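Local coordinates for putative iron-regulated protein A (Parabacteroides distasonis ATCC 8503, PDB 4ECG) that binds calcium ions and, as a member of the imelysin-like M75 peptidase family, may act as an iron-regulated metalloendopeptidase, at residues Tyr58-Lys71 and Leu164-Lys178. Residues are numbered along the deposited sequence; the frame is centred on the assembly and turned at random.
With CA (calcium ion), chain D.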
loop_
_atom_site.group_PDB
_atom_site.type_symbol
_atom_site.label_atom_id
_atom_site.label_comp_id
_atom_site.label_asym_id
_atom_site.label_seq_id
_atom_site.Cartn_x
_atom_site.Cartn_y
_atom_site.Cartn_z
ATOM N N TYR A 58 -5.708 12.094 11.685
ATOM C CA TYR A 58 -5.624 10.903 12.502
ATOM C C TYR A 58 -4.884 11.147 13.840
ATOM O O TYR A 58 -5.376 10.732 14.881
ATOM C CB TYR A 58 -5.019 9.755 11.747
ATOM C CG TYR A 58 -4.599 8.641 12.669
ATOM C CD1 TYR A 58 -5.488 7.679 13.111
ATOM C CD2 TYR A 58 -3.280 8.534 13.073
ATOM C CE1 TYR A 58 -5.058 6.651 13.987
ATOM C CE2 TYR A 58 -2.841 7.510 13.895
ATOM C CZ TYR A 58 -3.720 6.593 14.366
ATOM O OH TYR A 58 -3.202 5.702 15.224
ATOM N N LYS A 59 -3.741 11.835 13.826
ATOM C CA LYS A 59 -2.960 12.067 15.051
ATOM C C LYS A 59 -3.755 13.006 15.992
ATOM O O LYS A 59 -3.829 12.737 17.186
ATOM C CB LYS A 59 -1.529 12.543 14.705
ATOM C CG LYS A 59 -0.781 13.402 15.705
ATOM C CD LYS A 59 -0.145 12.533 16.780
ATOM C CE LYS A 59 0.535 13.392 17.843
ATOM N NZ LYS A 59 0.646 12.575 19.081
ATOM N N ASN A 60 -4.403 14.041 15.447
ATOM C CA ASN A 60 -5.280 14.924 16.238
ATOM C C ASN A 60 -6.444 14.156 16.853
ATOM O O ASN A 60 -6.752 14.385 18.010
ATOM C CB ASN A 60 -5.785 16.154 15.449
ATOM C CG ASN A 60 -4.657 17.115 15.087
ATOM O OD1 ASN A 60 -3.716 17.264 15.847
ATOM N ND2 ASN A 60 -4.724 17.719 13.913
ATOM N N ALA A 61 -7.022 13.209 16.128
ATOM C CA ALA A 61 -8.137 12.422 16.670
ATOM C C ALA A 61 -7.656 11.456 17.751
ATOM O O ALA A 61 -8.298 11.305 18.758
ATOM C CB ALA A 61 -8.856 11.656 15.566
ATOM N N VAL A 62 -6.532 10.780 17.529
ATOM C CA VAL A 62 -5.915 9.936 18.557
ATOM C C VAL A 62 -5.598 10.783 19.821
ATOM O O VAL A 62 -5.873 10.389 20.925
ATOM C CB VAL A 62 -4.629 9.262 18.013
ATOM C CG1 VAL A 62 -3.734 8.830 19.167
ATOM C CG2 VAL A 62 -4.970 8.084 17.122
ATOM N N ASP A 63 -5.040 11.954 19.638
ATOM C CA ASP A 63 -4.719 12.836 20.784
ATOM C C ASP A 63 -5.937 13.216 21.592
ATOM O O ASP A 63 -5.888 13.290 22.815
ATOM C CB ASP A 63 -4.104 14.144 20.316
ATOM C CG ASP A 63 -2.591 14.029 20.007
ATOM O OD1 ASP A 63 -1.991 12.965 20.323
ATOM O OD2 ASP A 63 -2.030 15.031 19.459
ATOM N N LYS A 64 -7.020 13.532 20.897
ATOM C CA LYS A 64 -8.252 13.961 21.546
ATOM C C LYS A 64 -8.822 12.779 22.359
ATOM O O LYS A 64 -9.237 12.935 23.511
ATOM C CB LYS A 64 -9.206 14.468 20.470
ATOM C CG LYS A 64 -10.645 14.640 20.867
ATOM C CD LYS A 64 -11.465 15.121 19.644
ATOM C CE LYS A 64 -12.830 15.674 20.065
ATOM N NZ LYS A 64 -13.543 16.347 18.971
ATOM N N PHE A 65 -8.817 11.583 21.772
ATOM C CA PHE A 65 -9.131 10.388 22.558
ATOM C C PHE A 65 -8.199 10.150 23.758
ATOM O O PHE A 65 -8.669 9.888 24.871
ATOM C CB PHE A 65 -9.094 9.121 21.718
ATOM C CG PHE A 65 -9.156 7.867 22.542
ATOM C CD1 PHE A 65 -10.269 7.576 23.282
ATOM C CD2 PHE A 65 -8.098 6.990 22.594
ATOM C CE1 PHE A 65 -10.330 6.444 24.104
ATOM C CE2 PHE A 65 -8.164 5.838 23.360
ATOM C CZ PHE A 65 -9.285 5.555 24.115
ATOM N N ILE A 66 -6.890 10.187 23.561
ATOM C CA ILE A 66 -5.992 9.950 24.705
ATOM C C ILE A 66 -6.335 10.877 25.860
ATOM O O ILE A 66 -6.524 10.410 26.987
ATOM C CB ILE A 66 -4.508 10.002 24.325
ATOM C CG1 ILE A 66 -4.206 8.747 23.481
ATOM C CG2 ILE A 66 -3.645 10.052 25.584
ATOM C CD1 ILE A 66 -2.852 8.753 22.774
ATOM N N ALA A 67 -6.536 12.161 25.557
ATOM C CA ALA A 67 -6.906 13.188 26.547
ATOM C C ALA A 67 -8.234 12.937 27.288
ATOM O O ALA A 67 -8.372 13.365 28.453
ATOM C CB ALA A 67 -6.869 14.615 25.932
ATOM N N SER A 68 -9.195 12.226 26.683
ATOM C CA SER A 68 -10.598 12.194 27.273
ATOM C C SER A 68 -11.099 10.872 27.794
ATOM O O SER A 68 -11.900 10.826 28.719
ATOM C CB SER A 68 -11.615 12.561 26.192
ATOM O OG SER A 68 -11.549 11.596 25.129
ATOM N N GLY A 69 -10.687 9.794 27.146
ATOM C CA GLY A 69 -11.232 8.477 27.405
ATOM C C GLY A 69 -12.624 8.264 26.807
ATOM O O GLY A 69 -13.265 7.278 27.109
ATOM N N SER A 70 -13.056 9.168 25.927
ATOM C CA SER A 70 -14.402 9.137 25.369
ATOM C C SER A 70 -14.535 8.035 24.330
ATOM O O SER A 70 -13.703 7.931 23.436
ATOM C CB SER A 70 -14.729 10.497 24.718
ATOM O OG SER A 70 -15.836 10.405 23.858
ATOM N N LYS A 71 -15.586 7.227 24.458
ATOM C CA LYS A 71 -16.031 6.280 23.413
ATOM C C LYS A 71 -16.291 6.943 22.017
ATOM O O LYS A 71 -15.932 6.392 21.029
ATOM C CB LYS A 71 -17.226 5.446 23.954
ATOM C CG LYS A 71 -18.242 4.929 22.945
ATOM C CD LYS A 71 -19.310 4.023 23.594
ATOM C CE LYS A 71 -20.738 4.278 23.057
ATOM N NZ LYS A 71 -20.994 3.570 21.759
ATOM N N LEU A 164 -13.967 0.060 25.812
ATOM C CA LEU A 164 -13.116 0.617 26.882
ATOM C C LEU A 164 -13.292 -0.014 28.285
ATOM O O LEU A 164 -12.381 0.092 29.112
ATOM C CB LEU A 164 -13.247 2.127 26.911
ATOM C CG LEU A 164 -12.747 2.805 25.622
ATOM C CD1 LEU A 164 -13.273 4.240 25.584
ATOM C CD2 LEU A 164 -11.224 2.800 25.532
ATOM N N GLU A 165 -14.413 -0.719 28.532
ATOM C CA GLU A 165 -14.647 -1.433 29.822
ATOM C C GLU A 165 -14.379 -2.953 29.632
ATOM O O GLU A 165 -13.758 -3.549 30.472
ATOM C CB GLU A 165 -16.075 -1.166 30.354
ATOM C CG GLU A 165 -16.494 0.325 30.422
ATOM C CD GLU A 165 -16.762 1.006 29.048
ATOM O OE1 GLU A 165 -17.360 0.368 28.147
ATOM O OE2 GLU A 165 -16.388 2.191 28.842
ATOM N N THR A 166 -14.784 -3.552 28.497
ATOM C CA THR A 166 -14.468 -4.997 28.197
ATOM C C THR A 166 -12.931 -5.266 28.128
ATOM O O THR A 166 -12.452 -6.240 28.672
ATOM C CB THR A 166 -15.111 -5.494 26.848
ATOM O OG1 THR A 166 -16.540 -5.379 26.863
ATOM C CG2 THR A 166 -14.728 -6.924 26.549
ATOM N N SER A 167 -12.165 -4.393 27.464
ATOM C CA SER A 167 -10.699 -4.589 27.319
ATOM C C SER A 167 -9.982 -3.296 27.671
ATOM O O SER A 167 -9.561 -2.546 26.806
ATOM C CB SER A 167 -10.318 -5.086 25.899
ATOM O OG SER A 167 -11.455 -5.125 25.030
ATOM N N PRO A 168 -9.859 -3.012 28.954
ATOM C CA PRO A 168 -9.402 -1.670 29.316
ATOM C C PRO A 168 -7.955 -1.366 28.961
ATOM O O PRO A 168 -7.094 -2.198 29.076
ATOM C CB PRO A 168 -9.577 -1.647 30.839
ATOM C CG PRO A 168 -9.695 -3.078 31.271
ATOM C CD PRO A 168 -10.377 -3.754 30.118
ATOM N N PHE A 169 -7.697 -0.144 28.561
ATOM C CA PHE A 169 -6.316 0.319 28.300
ATOM C C PHE A 169 -5.458 0.306 29.540
ATOM O O PHE A 169 -5.932 0.729 30.599
ATOM C CB PHE A 169 -6.350 1.768 27.774
ATOM C CG PHE A 169 -6.426 1.901 26.273
ATOM C CD1 PHE A 169 -5.275 1.890 25.515
ATOM C CD2 PHE A 169 -7.623 2.084 25.641
ATOM C CE1 PHE A 169 -5.323 2.030 24.143
ATOM C CE2 PHE A 169 -7.691 2.227 24.264
ATOM C CZ PHE A 169 -6.539 2.196 23.512
ATOM N N ALA A 170 -4.203 -0.138 29.421
ATOM C CA ALA A 170 -3.164 0.214 30.395
ATOM C C ALA A 170 -2.664 1.675 30.157
ATOM O O ALA A 170 -2.567 2.100 29.012
ATOM C CB ALA A 170 -1.993 -0.775 30.325
ATOM N N LYS A 171 -2.349 2.423 31.233
ATOM C CA LYS A 171 -1.836 3.816 31.168
ATOM C C LYS A 171 -0.637 3.854 30.189
ATOM O O LYS A 171 -0.527 4.754 29.381
ATOM C CB LYS A 171 -1.394 4.341 32.585
ATOM C CG LYS A 171 -1.705 5.812 33.056
ATOM C CD LYS A 171 -0.691 6.374 34.166
ATOM C CE LYS A 171 -1.191 7.322 35.339
ATOM N NZ LYS A 171 -1.473 6.882 36.811
ATOM N N ASN A 172 0.276 2.881 30.292
ATOM C CA ASN A 172 1.435 2.822 29.409
ATOM C C ASN A 172 1.034 2.576 27.955
ATOM O O ASN A 172 1.676 3.060 27.049
ATOM C CB ASN A 172 2.434 1.753 29.829
ATOM C CG ASN A 172 3.296 2.166 31.002
ATOM O OD1 ASN A 172 3.270 3.308 31.402
ATOM N ND2 ASN A 172 4.075 1.209 31.562
ATOM N N GLU A 173 -0.027 1.813 27.744
ATOM C CA GLU A 173 -0.466 1.455 26.414
ATOM C C GLU A 173 -1.002 2.684 25.711
ATOM O O GLU A 173 -0.850 2.791 24.518
ATOM C CB GLU A 173 -1.528 0.403 26.544
ATOM C CG GLU A 173 -2.065 -0.152 25.251
ATOM C CD GLU A 173 -3.135 -1.198 25.488
ATOM O OE1 GLU A 173 -3.496 -1.424 26.671
ATOM O OE2 GLU A 173 -3.583 -1.814 24.488
ATOM N N LEU A 174 -1.588 3.625 26.455
ATOM C CA LEU A 174 -2.064 4.886 25.891
ATOM C C LEU A 174 -0.898 5.737 25.431
ATOM O O LEU A 174 -0.916 6.312 24.332
ATOM C CB LEU A 174 -2.901 5.679 26.906
ATOM C CG LEU A 174 -4.325 5.100 27.079
ATOM C CD1 LEU A 174 -4.919 5.611 28.376
ATOM C CD2 LEU A 174 -5.252 5.401 25.893
ATOM N N GLU A 175 0.119 5.846 26.263
ATOM C CA GLU A 175 1.288 6.581 25.842
ATOM C C GLU A 175 1.951 5.888 24.603
ATOM O O GLU A 175 2.459 6.545 23.673
ATOM C CB GLU A 175 2.247 6.740 27.020
ATOM C CG GLU A 175 3.432 7.617 26.679
ATOM C CD GLU A 175 3.079 9.087 26.325
ATOM O OE1 GLU A 175 1.998 9.594 26.809
ATOM O OE2 GLU A 175 3.912 9.724 25.574
ATOM N N TYR A 176 1.897 4.553 24.573
ATOM C CA TYR A 176 2.463 3.789 23.473
ATOM C C TYR A 176 1.735 4.204 22.188
ATOM O O TYR A 176 2.353 4.631 21.240
ATOM C CB TYR A 176 2.327 2.295 23.831
ATOM C CG TYR A 176 3.161 1.303 23.026
ATOM C CD1 TYR A 176 3.529 1.534 21.685
ATOM C CD2 TYR A 176 3.545 0.102 23.590
ATOM C CE1 TYR A 176 4.217 0.590 20.943
ATOM C CE2 TYR A 176 4.258 -0.817 22.851
ATOM C CZ TYR A 176 4.607 -0.564 21.545
ATOM O OH TYR A 176 5.365 -1.502 20.879
ATOM N N LEU A 177 0.402 4.156 22.216
ATOM C CA LEU A 177 -0.473 4.570 21.122
ATOM C C LEU A 177 -0.146 5.987 20.623
ATOM O O LEU A 177 -0.143 6.234 19.409
ATOM C CB LEU A 177 -1.946 4.481 21.537
ATOM C CG LEU A 177 -3.029 4.955 20.525
ATOM C CD1 LEU A 177 -2.907 4.172 19.193
ATOM C CD2 LEU A 177 -4.479 4.922 21.098
ATOM N N LYS A 178 0.105 6.906 21.535
ATOM C CA LYS A 178 0.479 8.277 21.177
ATOM C C LYS A 178 1.822 8.277 20.445
ATOM O O LYS A 178 1.958 8.921 19.402
ATOM C CB LYS A 178 0.601 9.138 22.424
ATOM C CG LYS A 178 0.759 10.641 22.198
ATOM C CD LYS A 178 1.253 11.390 23.435
ATOM C CE LYS A 178 0.167 12.106 24.243
ATOM N NZ LYS A 178 0.703 12.598 25.582
HETATM CA CA CA D . -18.776 -0.965 26.963
HETATM O O HOH W 1 -19.362 1.223 25.621
HETATM O O HOH W 2 -20.016 -0.384 28.775
HETATM O O HOH W 3 -18.430 -3.011 27.776
#
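Phe65 holds CG anti to its own nitrogen (chi1 169°), which carries the ring off helix 58-68 toward Leu164, Phe169 and Leu174, while Ile66, with CG1 beside its nitrogen, sends CD1 to the other helix. The far edge of the Phe65 ring is met near the plane by Leu164 CD2, 3.7 Å from Phe65 CZ, and by Phe169 CE2, also 3.7 Å from Phe65 CZ. The two rings are tilted at 52°, an oblique pairing, and Leu174 CD2 lies over one face of Phe169, toward the rim, while coming within 3.9 Å of Phe65 CE2. An alanine in place of Phe65 would be likely to strip Leu164, Phe169 and Leu174 of their shared partner and let the Phe169 ring turn more easily. The segments 58-68 and 171-178, parts of helices 29-68 and 171-196, run antiparallel at 163° with their axes 10.3 Å apart at closest approach, as neighbours in the largely helical imelysin fold; Leu74 of helix 71-89 also touches Phe65 and Leu164. Further along the interface, Ile66 CD1 presses tightly on Lys178 CB at 3.5 Å and reaches the carbonyl oxygen of Leu174, with Leu177 CG packing against Val62 CG1 beyond it. At the end of the interface the aliphatic part of Lys178 passes the Lys59-Asp63 salt bridge, Lys178 CG being 3.7 Å from Lys59 NZ; the Lys178 chain bends at chi3, bringing NZ to Glu175 OE1 in a weak salt bridge. At the opposite end Leu164 CD1 sits 3.4 Å from Gly69 O, where positive phi turns the chain out of its helix. Next to Leu164, Glu165 OE1 binds a calcium ion at 2.3 Å together with Asp163 and three waters.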